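Local structure of maleylpyruvate isomerase (Ralstonia sp., 2V6K) at residues 17-22 with 168-173; 98-103 with 140-145; 134-139 with 174-179. The protein catalyses the glutathione-dependent isomerization of maleylpyruvate to fumarylpyruvate in naphthalene degradation, acting as a homodimeric zeta-class member of the glutathione S-transferase superfamily. All coordinates share one frame; numbering follows the deposited sequence. Where two conformers were deposited one is given.

Interaction 1: residues 17-22 with 168-173; sequences LRIALN and YLVPQV
I19 of helix 12-24 meets V170 and P171 of helix 164-178 at the interdomain interface of the glutathione S-transferase fold, where the first helix of the thioredoxin-like N-terminal domain faces the all-helical C-terminal domain. The contact across the two segments is entirely apolar and small, about 90 Å² in all. One methyl does the touching: the end of the isoleucine meets the CD-CG edge of the pyrrolidine ring, I19 CD1 being 3.9 Å from P171 CD, and the same methyl rests 4.2 Å from V170 CB. The isoleucine CG1 branch stands beside its own backbone N, with CG2 anti to that nitrogen (chi1 -62°), and an extended second torsion of 164° carries CD1 out to the proline. F202 and A205 of helix 200-205 also pack on I19.

Polar bonds lie beside this apolar point, and none crosses between the two segments. R18 fixes helix 12-24 to its surroundings, its guanidinium bonded to the carbonyls of F8, W9 and A205. On the other helix, P171 has no N-H to give to the preceding turn, and the helix is kinked there; the next backbone bond, from Q172 N to Y168 O, is weak at 3.4 Å.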
loop_
_atom_site.group_PDB
_atom_site.type_symbol
_atom_site.label_atom_id
_atom_site.label_comp_id
_atom_site.label_asym_id
_atom_site.label_seq_id
_atom_site.Cartn_x
_atom_site.Cartn_y
_atom_site.Cartn_z
ATOM N N LEU A 17 -8.645 -0.521 10.444
ATOM C CA LEU A 17 -9.624 -1.580 10.257
ATOM C C LEU A 17 -10.771 -1.482 11.266
ATOM O O LEU A 17 -11.933 -1.734 10.915
ATOM C CB LEU A 17 -8.944 -2.952 10.296
ATOM C CG LEU A 17 -9.848 -4.180 10.152
ATOM C CD1 LEU A 17 -10.749 -4.080 8.922
ATOM C CD2 LEU A 17 -9.006 -5.428 10.075
ATOM N N ARG A 18 -10.463 -1.101 12.503
ATOM C CA ARG A 18 -11.522 -0.925 13.499
ATOM C C ARG A 18 -12.530 0.124 13.052
ATOM O O ARG A 18 -13.731 -0.053 13.254
ATOM C CB ARG A 18 -10.958 -0.562 14.877
ATOM C CG ARG A 18 -10.233 -1.707 15.571
ATOM C CD ARG A 18 -9.865 -1.373 17.017
ATOM N NE ARG A 18 -9.097 -0.136 17.194
ATOM C CZ ARG A 18 -7.796 -0.072 17.487
ATOM N NH1 ARG A 18 -7.060 -1.178 17.605
ATOM N NH2 ARG A 18 -7.226 1.113 17.652
ATOM N N ILE A 19 -12.056 1.211 12.442
ATOM C CA ILE A 19 -12.976 2.242 11.952
ATOM C C ILE A 19 -13.922 1.650 10.911
ATOM O O ILE A 19 -15.131 1.851 10.989
ATOM C CB ILE A 19 -12.248 3.470 11.358
ATOM C CG1 ILE A 19 -11.394 4.178 12.416
ATOM C CG2 ILE A 19 -13.263 4.449 10.768
ATOM C CD1 ILE A 19 -10.352 5.141 11.829
ATOM N N ALA A 20 -13.371 0.915 9.951
ATOM C CA ALA A 20 -14.179 0.320 8.884
ATOM C C ALA A 20 -15.206 -0.665 9.445
ATOM O O ALA A 20 -16.379 -0.627 9.063
ATOM C CB ALA A 20 -13.288 -0.356 7.853
ATOM N N LEU A 21 -14.777 -1.535 10.358
ATOM C CA LEU A 21 -15.692 -2.479 11.000
ATOM C C LEU A 21 -16.814 -1.755 11.728
ATOM O O LEU A 21 -17.976 -2.143 11.612
ATOM C CB LEU A 21 -14.942 -3.404 11.966
ATOM C CG LEU A 21 -14.055 -4.469 11.319
ATOM C CD1 LEU A 21 -13.033 -4.963 12.313
ATOM C CD2 LEU A 21 -14.893 -5.624 10.807
ATOM N N ASN A 22 -16.469 -0.703 12.469
ATOM C CA ASN A 22 -17.471 0.054 13.220
ATOM C C ASN A 22 -18.446 0.785 12.309
ATOM O O ASN A 22 -19.647 0.825 12.591
ATOM C CB ASN A 22 -16.817 1.047 14.184
ATOM C CG ASN A 22 -16.047 0.368 15.294
ATOM O OD1 ASN A 22 -16.079 -0.854 15.438
ATOM N ND2 ASN A 22 -15.333 1.166 16.083
ATOM N N TYR A 168 -8.175 5.440 6.627
ATOM C CA TYR A 168 -6.716 5.505 6.580
ATOM C C TYR A 168 -6.183 6.809 7.167
ATOM O O TYR A 168 -5.158 6.810 7.854
ATOM C CB TYR A 168 -6.218 5.400 5.143
ATOM C CG TYR A 168 -6.273 4.039 4.481
ATOM C CD1 TYR A 168 -5.097 3.397 4.084
ATOM C CD2 TYR A 168 -7.490 3.427 4.173
ATOM C CE1 TYR A 168 -5.128 2.176 3.429
ATOM C CE2 TYR A 168 -7.530 2.197 3.510
ATOM C CZ TYR A 168 -6.344 1.586 3.134
ATOM O OH TYR A 168 -6.359 0.398 2.453
ATOM N N LEU A 169 -6.847 7.928 6.882
ATOM C CA LEU A 169 -6.327 9.230 7.289
ATOM C C LEU A 169 -6.295 9.416 8.803
ATOM O O LEU A 169 -5.292 9.880 9.357
ATOM C CB LEU A 169 -7.122 10.370 6.636
ATOM C CG LEU A 169 -6.637 11.776 6.996
ATOM C CD1 LEU A 169 -5.259 12.042 6.392
ATOM C CD2 LEU A 169 -7.656 12.816 6.545
ATOM N N VAL A 170 -7.390 9.071 9.470
ATOM C CA VAL A 170 -7.509 9.343 10.899
ATOM C C VAL A 170 -6.381 8.695 11.734
ATOM O O VAL A 170 -5.742 9.378 12.525
ATOM C CB VAL A 170 -8.940 9.045 11.414
ATOM C CG1 VAL A 170 -8.992 8.988 12.925
ATOM C CG2 VAL A 170 -9.891 10.120 10.893
ATOM N N PRO A 171 -6.118 7.389 11.550
ATOM C CA PRO A 171 -4.987 6.806 12.277
ATOM C C PRO A 171 -3.646 7.439 11.919
ATOM O O PRO A 171 -2.765 7.541 12.770
ATOM C CB PRO A 171 -5.018 5.335 11.859
ATOM C CG PRO A 171 -6.438 5.098 11.454
ATOM C CD PRO A 171 -6.822 6.372 10.755
ATOM N N GLN A 172 -3.497 7.890 10.677
ATOM C CA GLN A 172 -2.249 8.524 10.265
ATOM C C GLN A 172 -2.039 9.874 10.955
ATOM O O GLN A 172 -0.900 10.239 11.287
ATOM C CB GLN A 172 -2.182 8.660 8.745
ATOM C CG GLN A 172 -0.803 9.053 8.241
ATOM C CD GLN A 172 0.255 8.053 8.646
ATOM O OE1 GLN A 172 0.316 6.945 8.111
ATOM N NE2 GLN A 172 1.101 8.439 9.606
ATOM N N VAL A 173 -3.128 10.612 11.181
ATOM C CA VAL A 173 -3.048 11.875 11.908
ATOM C C VAL A 173 -2.669 11.600 13.368
ATOM O O VAL A 173 -1.881 12.339 13.956
ATOM C CB VAL A 173 -4.364 12.670 11.813
ATOM C CG1 VAL A 173 -4.282 13.937 12.645
ATOM C CG2 VAL A 173 -4.659 13.026 10.369
#

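Interaction 2: residues 98-103 with 140-145; sequences AAIVGC and FDAYEA
V101 and I100 of helix 88-104 face Y143 and A142 of helix 125-149 across a nearly antiparallel helix pair, with local axes 10.0 Å apart at 168°. The closer side-chain packing is at the tyrosine. V101 CG2 approaches the ring obliquely, 4.1 Å from Y143 CE1 and almost as near to Y143 CD1. The ring reaches that methyl because Y143 CG is anti to its backbone N (chi1 -160°), which swings the side chain across the groove. Its hydroxyl continues past the valine and is hydrogen-bonded to S157 OG, giving the buried phenol a polar partner.

At I100 the backbones come closest (I100 CA to Y143 CA 7.2 Å), yet the side-chain contacts are longer: I100 CD1 hangs over the backbone of the opposite helix, 4.3 Å from Y143 N and 4.4 Å from A142 CB. On this side Q66 of the second subunit packs on I100, and Q51 of that subunit on A142. The exposed D141 takes no part in the contact and bonds the hydroxyl of Y186, while E144 accepts from the backbone N atoms of L188 and I189. Such an antiparallel pair is part of the helical bundle forming the C-terminal domain of glutathione S-transferases.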
loop_
_atom_site.group_PDB
_atom_site.type_symbol
_atom_site.label_atom_id
_atom_site.label_comp_id
_atom_site.label_asym_id
_atom_site.label_seq_id
_atom_site.Cartn_x
_atom_site.Cartn_y
_atom_site.Cartn_z
ATOM N N ALA A 98 -6.371 6.837 -0.044
ATOM C CA ALA A 98 -6.054 5.774 0.902
ATOM C C ALA A 98 -4.640 5.265 0.679
ATOM O O ALA A 98 -3.905 5.051 1.642
ATOM C CB ALA A 98 -7.058 4.633 0.792
ATOM N N ALA A 99 -4.258 5.069 -0.579
ATOM C CA ALA A 99 -2.956 4.493 -0.888
ATOM C C ALA A 99 -1.793 5.436 -0.572
ATOM O O ALA A 99 -0.704 4.970 -0.253
ATOM C CB ALA A 99 -2.914 4.046 -2.347
ATOM N N ILE A 100 -2.004 6.755 -0.650
ATOM C CA ILE A 100 -0.964 7.684 -0.191
ATOM C C ILE A 100 -0.579 7.317 1.241
ATOM O O ILE A 100 0.604 7.196 1.570
ATOM C CB ILE A 100 -1.436 9.153 -0.247
ATOM C CG1 ILE A 100 -1.563 9.603 -1.706
ATOM C CG2 ILE A 100 -0.481 10.077 0.538
ATOM C CD1 ILE A 100 -2.215 10.957 -1.874
ATOM N N VAL A 101 -1.579 7.110 2.090
ATOM C CA VAL A 101 -1.325 6.737 3.479
ATOM C C VAL A 101 -0.845 5.295 3.586
ATOM O O VAL A 101 0.183 5.014 4.229
ATOM C CB VAL A 101 -2.595 6.913 4.340
ATOM C CG1 VAL A 101 -2.371 6.370 5.736
ATOM C CG2 VAL A 101 -2.997 8.381 4.405
ATOM N N GLY A 102 -1.577 4.381 2.962
ATOM C CA GLY A 102 -1.355 2.960 3.169
ATOM C C GLY A 102 -0.073 2.432 2.563
ATOM O O GLY A 102 0.485 1.454 3.057
ATOM N N CYS A 103 0.370 3.055 1.473
ATOM C CA CYS A 103 1.628 2.678 0.828
ATOM C C CYS A 103 2.765 3.599 1.202
ATOM O O CYS A 103 3.864 3.137 1.494
ATOM C CB CYS A 103 1.491 2.706 -0.698
ATOM S SG CYS A 103 0.252 1.602 -1.401
ATOM N N PHE A 140 1.254 14.022 3.579
ATOM C CA PHE A 140 0.214 14.999 3.899
ATOM C C PHE A 140 0.244 16.206 2.956
ATOM O O PHE A 140 -0.805 16.755 2.642
ATOM C CB PHE A 140 0.308 15.440 5.359
ATOM C CG PHE A 140 -0.314 14.477 6.347
ATOM C CD1 PHE A 140 -0.772 13.211 5.962
ATOM C CD2 PHE A 140 -0.423 14.841 7.681
ATOM C CE1 PHE A 140 -1.342 12.343 6.895
ATOM C CE2 PHE A 140 -0.996 13.986 8.622
ATOM C CZ PHE A 140 -1.449 12.733 8.231
ATOM N N ASP A 141 1.427 16.623 2.497
ATOM C CA ASP A 141 1.489 17.671 1.467
ATOM C C ASP A 141 0.608 17.280 0.278
ATOM O O ASP A 141 -0.189 18.089 -0.207
ATOM C CB ASP A 141 2.920 17.911 0.967
ATOM C CG ASP A 141 3.790 18.666 1.954
ATOM O OD1 ASP A 141 3.275 19.275 2.912
ATOM O OD2 ASP A 141 5.027 18.645 1.755
ATOM N N ALA A 142 0.756 16.039 -0.182
ATOM C CA ALA A 142 0.014 15.561 -1.344
ATOM C C ALA A 142 -1.468 15.380 -1.039
ATOM O O ALA A 142 -2.315 15.796 -1.827
ATOM C CB ALA A 142 0.615 14.265 -1.865
ATOM N N TYR A 143 -1.774 14.752 0.097
ATOM C CA TYR A 143 -3.155 14.492 0.497
ATOM C C TYR A 143 -3.911 15.816 0.637
ATOM O O TYR A 143 -5.018 15.972 0.100
ATOM C CB TYR A 143 -3.157 13.709 1.815
ATOM C CG TYR A 143 -4.420 12.954 2.144
ATOM C CD1 TYR A 143 -4.442 11.568 2.118
ATOM C CD2 TYR A 143 -5.584 13.624 2.519
ATOM C CE1 TYR A 143 -5.587 10.862 2.446
ATOM C CE2 TYR A 143 -6.745 12.922 2.840
ATOM C CZ TYR A 143 -6.733 11.538 2.797
ATOM O OH TYR A 143 -7.862 10.821 3.112
ATOM N N GLU A 144 -3.304 16.768 1.344
ATOM C CA GLU A 144 -3.874 18.105 1.526
ATOM C C GLU A 144 -4.138 18.800 0.193
ATOM O O GLU A 144 -5.197 19.413 0.003
ATOM C CB GLU A 144 -2.930 18.952 2.383
ATOM C CG GLU A 144 -3.427 20.356 2.693
ATOM C CD GLU A 144 -4.427 20.417 3.836
ATOM O OE1 GLU A 144 -4.698 19.383 4.490
ATOM O OE2 GLU A 144 -4.934 21.529 4.085
ATOM N N ALA A 145 -3.178 18.714 -0.728
ATOM C CA ALA A 145 -3.335 19.324 -2.048
ATOM C C ALA A 145 -4.516 18.708 -2.794
ATOM O O ALA A 145 -5.277 19.423 -3.460
ATOM C CB ALA A 145 -2.059 19.179 -2.856
#

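Interaction 3: residues 134-139 with 174-179; sequences TWISAG and ESARRF. With TGG (gamma-glutamyl-S-(1,2-dicarboxyethyl)cysteinylglycine), chain C.
The active site of this zeta-class glutathione S-transferase borders the packing of helix 125-149 against the C-terminal end of helix 164-178, and R178 at that end binds the glutathione-derived substrate analogue TGG. I136 carries the helix-to-helix contact with two of its carbons. I136 CG2 lies 3.9 Å from A176 CB, methyl against methyl, while I136 CD1 reaches over the backbone of the facing helix, 3.8 Å from A176 CA. The chi1 of -70° places CG1 beside the isoleucine nitrogen and CG2 anti to it, so both branches face the alanine, CG2 at its methyl and CD1 at its backbone. With A176 offering just one methyl, the helices come close here, I136 CA to A176 CA being 6.7 Å. S175 OG touches the same I136 CD1 more loosely, at 4.4 Å. No hydrogen bond links the two segments.

Two residues beyond A176 the contact turns polar, with a hydrogen bond to the ligand. R178 was modelled in two conformers; in the one described here it is extended from CG to NE, which carries the guanidinium to a carboxylate of the dicarboxyethyl group. In that conformer R178 NH1 donates to TGG OJ2 at 3.2 Å in an almost straight bond of 170°, the oxygen lying at the guanidinium edge, near its plane, and F179 CZ sits 3.8 Å above one guanidinium face, offset toward the rim. The arginine charge would be expected to favour the ionised carboxylate. Other groups hold the rest of TGG, among them S67, H106 and H40 of the same chain, and D104 of the second subunit.

I105 packs against I136 from a neighbouring loop. F179, the first residue to leave helical geometry after helix 164-178, folds back onto I128, N129 and C132 of helix 125-149.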
loop_
_atom_site.group_PDB
_atom_site.type_symbol
_atom_site.label_atom_id
_atom_site.label_comp_id
_atom_site.label_asym_id
_atom_site.label_seq_id
_atom_site.Cartn_x
_atom_site.Cartn_y
_atom_site.Cartn_z
ATOM N N THR A 134 9.386 13.343 8.186
ATOM C CA THR A 134 9.720 13.480 6.769
ATOM C C THR A 134 8.647 12.822 5.898
ATOM O O THR A 134 8.112 13.445 4.971
ATOM C CB THR A 134 11.114 12.896 6.462
ATOM O OG1 THR A 134 12.093 13.621 7.218
ATOM C CG2 THR A 134 11.452 13.007 4.981
ATOM N N TRP A 135 8.320 11.572 6.205
ATOM C CA TRP A 135 7.377 10.834 5.363
ATOM C C TRP A 135 5.937 11.267 5.578
ATOM O O TRP A 135 5.166 11.320 4.616
ATOM C CB TRP A 135 7.584 9.316 5.492
ATOM C CG TRP A 135 9.050 9.013 5.504
ATOM C CD1 TRP A 135 9.761 8.457 6.526
ATOM C CD2 TRP A 135 10.007 9.350 4.484
ATOM N NE1 TRP A 135 11.095 8.398 6.194
ATOM C CE2 TRP A 135 11.271 8.938 4.948
ATOM C CE3 TRP A 135 9.911 9.944 3.216
ATOM C CZ2 TRP A 135 12.441 9.115 4.199
ATOM C CZ3 TRP A 135 11.078 10.122 2.467
ATOM C CH2 TRP A 135 12.325 9.702 2.965
ATOM N N ILE A 136 5.580 11.601 6.813
ATOM C CA ILE A 136 4.240 12.111 7.085
ATOM C C ILE A 136 4.025 13.449 6.383
ATOM O O ILE A 136 3.003 13.647 5.724
ATOM C CB ILE A 136 3.971 12.226 8.596
ATOM C CG1 ILE A 136 3.867 10.825 9.200
ATOM C CG2 ILE A 136 2.689 13.015 8.857
ATOM C CD1 ILE A 136 3.972 10.783 10.711
ATOM N N SER A 137 4.985 14.365 6.488
ATOM C CA SER A 137 4.832 15.668 5.852
ATOM C C SER A 137 4.748 15.564 4.335
ATOM O O SER A 137 3.946 16.249 3.713
ATOM C CB SER A 137 5.955 16.610 6.267
ATOM O OG SER A 137 5.890 16.853 7.659
ATOM N N ALA A 138 5.562 14.699 3.735
ATOM C CA ALA A 138 5.529 14.537 2.286
ATOM C C ALA A 138 4.167 14.001 1.844
ATOM O O ALA A 138 3.568 14.511 0.889
ATOM C CB ALA A 138 6.650 13.614 1.817
ATOM N N GLY A 139 3.675 12.984 2.543
ATOM C CA GLY A 139 2.388 12.384 2.203
ATOM C C GLY A 139 1.224 13.322 2.448
ATOM O O GLY A 139 0.315 13.408 1.624
ATOM N N GLU A 174 -3.210 10.526 13.937
ATOM C CA GLU A 174 -2.868 10.142 15.298
ATOM C C GLU A 174 -1.368 9.836 15.415
ATOM O O GLU A 174 -0.714 10.263 16.376
ATOM C CB GLU A 174 -3.745 8.968 15.759
ATOM C CG GLU A 174 -3.341 8.325 17.087
ATOM C CD GLU A 174 -3.498 9.240 18.288
ATOM O OE1 GLU A 174 -4.294 10.202 18.230
ATOM O OE2 GLU A 174 -2.823 8.980 19.307
ATOM N N SER A 175 -0.819 9.123 14.431
ATOM C CA SER A 175 0.615 8.837 14.407
ATOM C C SER A 175 1.430 10.124 14.278
ATOM O O SER A 175 2.450 10.294 14.957
ATOM C CB SER A 175 0.955 7.866 13.270
ATOM O OG SER A 175 2.349 7.580 13.253
ATOM N N ALA A 176 0.976 11.035 13.421
ATOM C CA ALA A 176 1.622 12.345 13.284
ATOM C C ALA A 176 1.727 13.059 14.629
ATOM O O ALA A 176 2.768 13.630 14.961
ATOM C CB ALA A 176 0.869 13.209 12.279
ATOM N N ARG A 177 0.652 13.013 15.412
ATOM C CA ARG A 177 0.663 13.639 16.730
ATOM C C ARG A 177 1.676 12.949 17.657
ATOM O O ARG A 177 2.413 13.622 18.379
ATOM C CB ARG A 177 -0.759 13.714 17.316
ATOM C CG ARG A 177 -1.702 14.568 16.447
ATOM C CD ARG A 177 -3.053 14.887 17.095
ATOM N NE ARG A 177 -3.703 16.013 16.416
ATOM C CZ ARG A 177 -4.889 15.978 15.807
ATOM N NH1 ARG A 177 -5.624 14.873 15.792
ATOM N NH2 ARG A 177 -5.354 17.074 15.222
ATOM N N ARG A 178 1.736 11.617 17.597
ATOM C CA ARG A 178 2.692 10.831 18.377
ATOM C C ARG A 178 4.138 11.246 18.083
ATOM O O ARG A 178 4.971 11.350 18.991
ATOM C CB ARG A 178 2.491 9.340 18.081
ATOM C CG ARG A 178 3.499 8.409 18.726
ATOM C CD ARG A 178 3.419 7.017 18.125
ATOM N NE ARG A 178 4.381 6.111 18.746
ATOM C CZ ARG A 178 4.609 4.859 18.355
ATOM N NH1 ARG A 178 3.948 4.336 17.329
ATOM N NH2 ARG A 178 5.506 4.128 18.995
ATOM N N PHE A 179 4.434 11.477 16.807
ATOM C CA PHE A 179 5.792 11.835 16.394
ATOM C C PHE A 179 6.056 13.338 16.348
ATOM O O PHE A 179 7.069 13.777 15.793
ATOM C CB PHE A 179 6.159 11.137 15.080
ATOM C CG PHE A 179 6.299 9.653 15.220
ATOM C CD1 PHE A 179 7.322 9.115 16.004
ATOM C CD2 PHE A 179 5.412 8.785 14.586
ATOM C CE1 PHE A 179 7.465 7.740 16.156
ATOM C CE2 PHE A 179 5.553 7.398 14.727
ATOM C CZ PHE A 179 6.580 6.880 15.518
HETATM O OC1 TGG C . -2.151 -2.828 6.268
HETATM C CO1 TGG C . -1.670 -3.937 6.576
HETATM O OT1 TGG C . -2.307 -4.826 7.178
HETATM C CA1 TGG C . -0.249 -4.210 6.176
HETATM N NN1 TGG C . 0.037 -3.606 4.880
HETATM C CB1 TGG C . 0.723 -3.621 7.192
HETATM C CG1 TGG C . 0.579 -4.290 8.549
HETATM C CD1 TGG C . 1.695 -3.975 9.536
HETATM O OE1 TGG C . 2.551 -2.921 9.166
HETATM N NN2 TGG C . 1.157 -3.777 10.846
HETATM C CA2 TGG C . 1.883 -3.127 11.903
HETATM C CO2 TGG C . 2.753 -4.241 12.469
HETATM O OC2 TGG C . 2.032 -5.258 13.120
HETATM N NN3 TGG C . 3.922 -3.805 13.171
HETATM C CA3 TGG C . 4.694 -4.758 13.942
HETATM C CO3 TGG C . 6.156 -4.577 13.647
HETATM O OC3 TGG C . 6.510 -3.698 12.836
HETATM O OT3 TGG C . 6.950 -5.329 14.259
HETATM C CB2 TGG C . 0.781 -2.560 12.775
HETATM S SG2 TGG C . 1.272 -1.947 14.339
HETATM C CD2 TGG C . 2.238 -0.487 14.150
HETATM C CE2 TGG C . 1.353 0.662 13.725
HETATM O OE2 TGG C . 1.078 1.580 14.531
HETATM O OF2 TGG C . 0.901 0.668 12.557
HETATM C CF2 TGG C . 2.878 -0.274 15.522
HETATM C CH2 TGG C . 3.911 0.823 15.560
HETATM O OI2 TGG C . 4.379 1.259 14.493
HETATM O OJ2 TGG C . 4.251 1.262 16.685
#

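All three contacts are buried, but interaction 1 lies nearest the chain centre and joins the two domains, whereas interactions 2 and 3 are internal to the C-terminal domain and border the second subunit. Helix 164-178 serves both interactions 1 and 3, and helix 125-149 both 2 and 3. The three form one continuous packing: L169 CB is 3.6 Å from Y143 OH, Q172 NE2 is 3.7 Å from I136 CG1, and I100 CG2 is 3.6 Å from G139 O. Interactions 1 and 3 turn on a single isoleucine, whereas interaction 2 shares the load among I100, V101 and the Y143 ring; interaction 3 alone adds a hydrogen bond to TGG, from one R178 conformer.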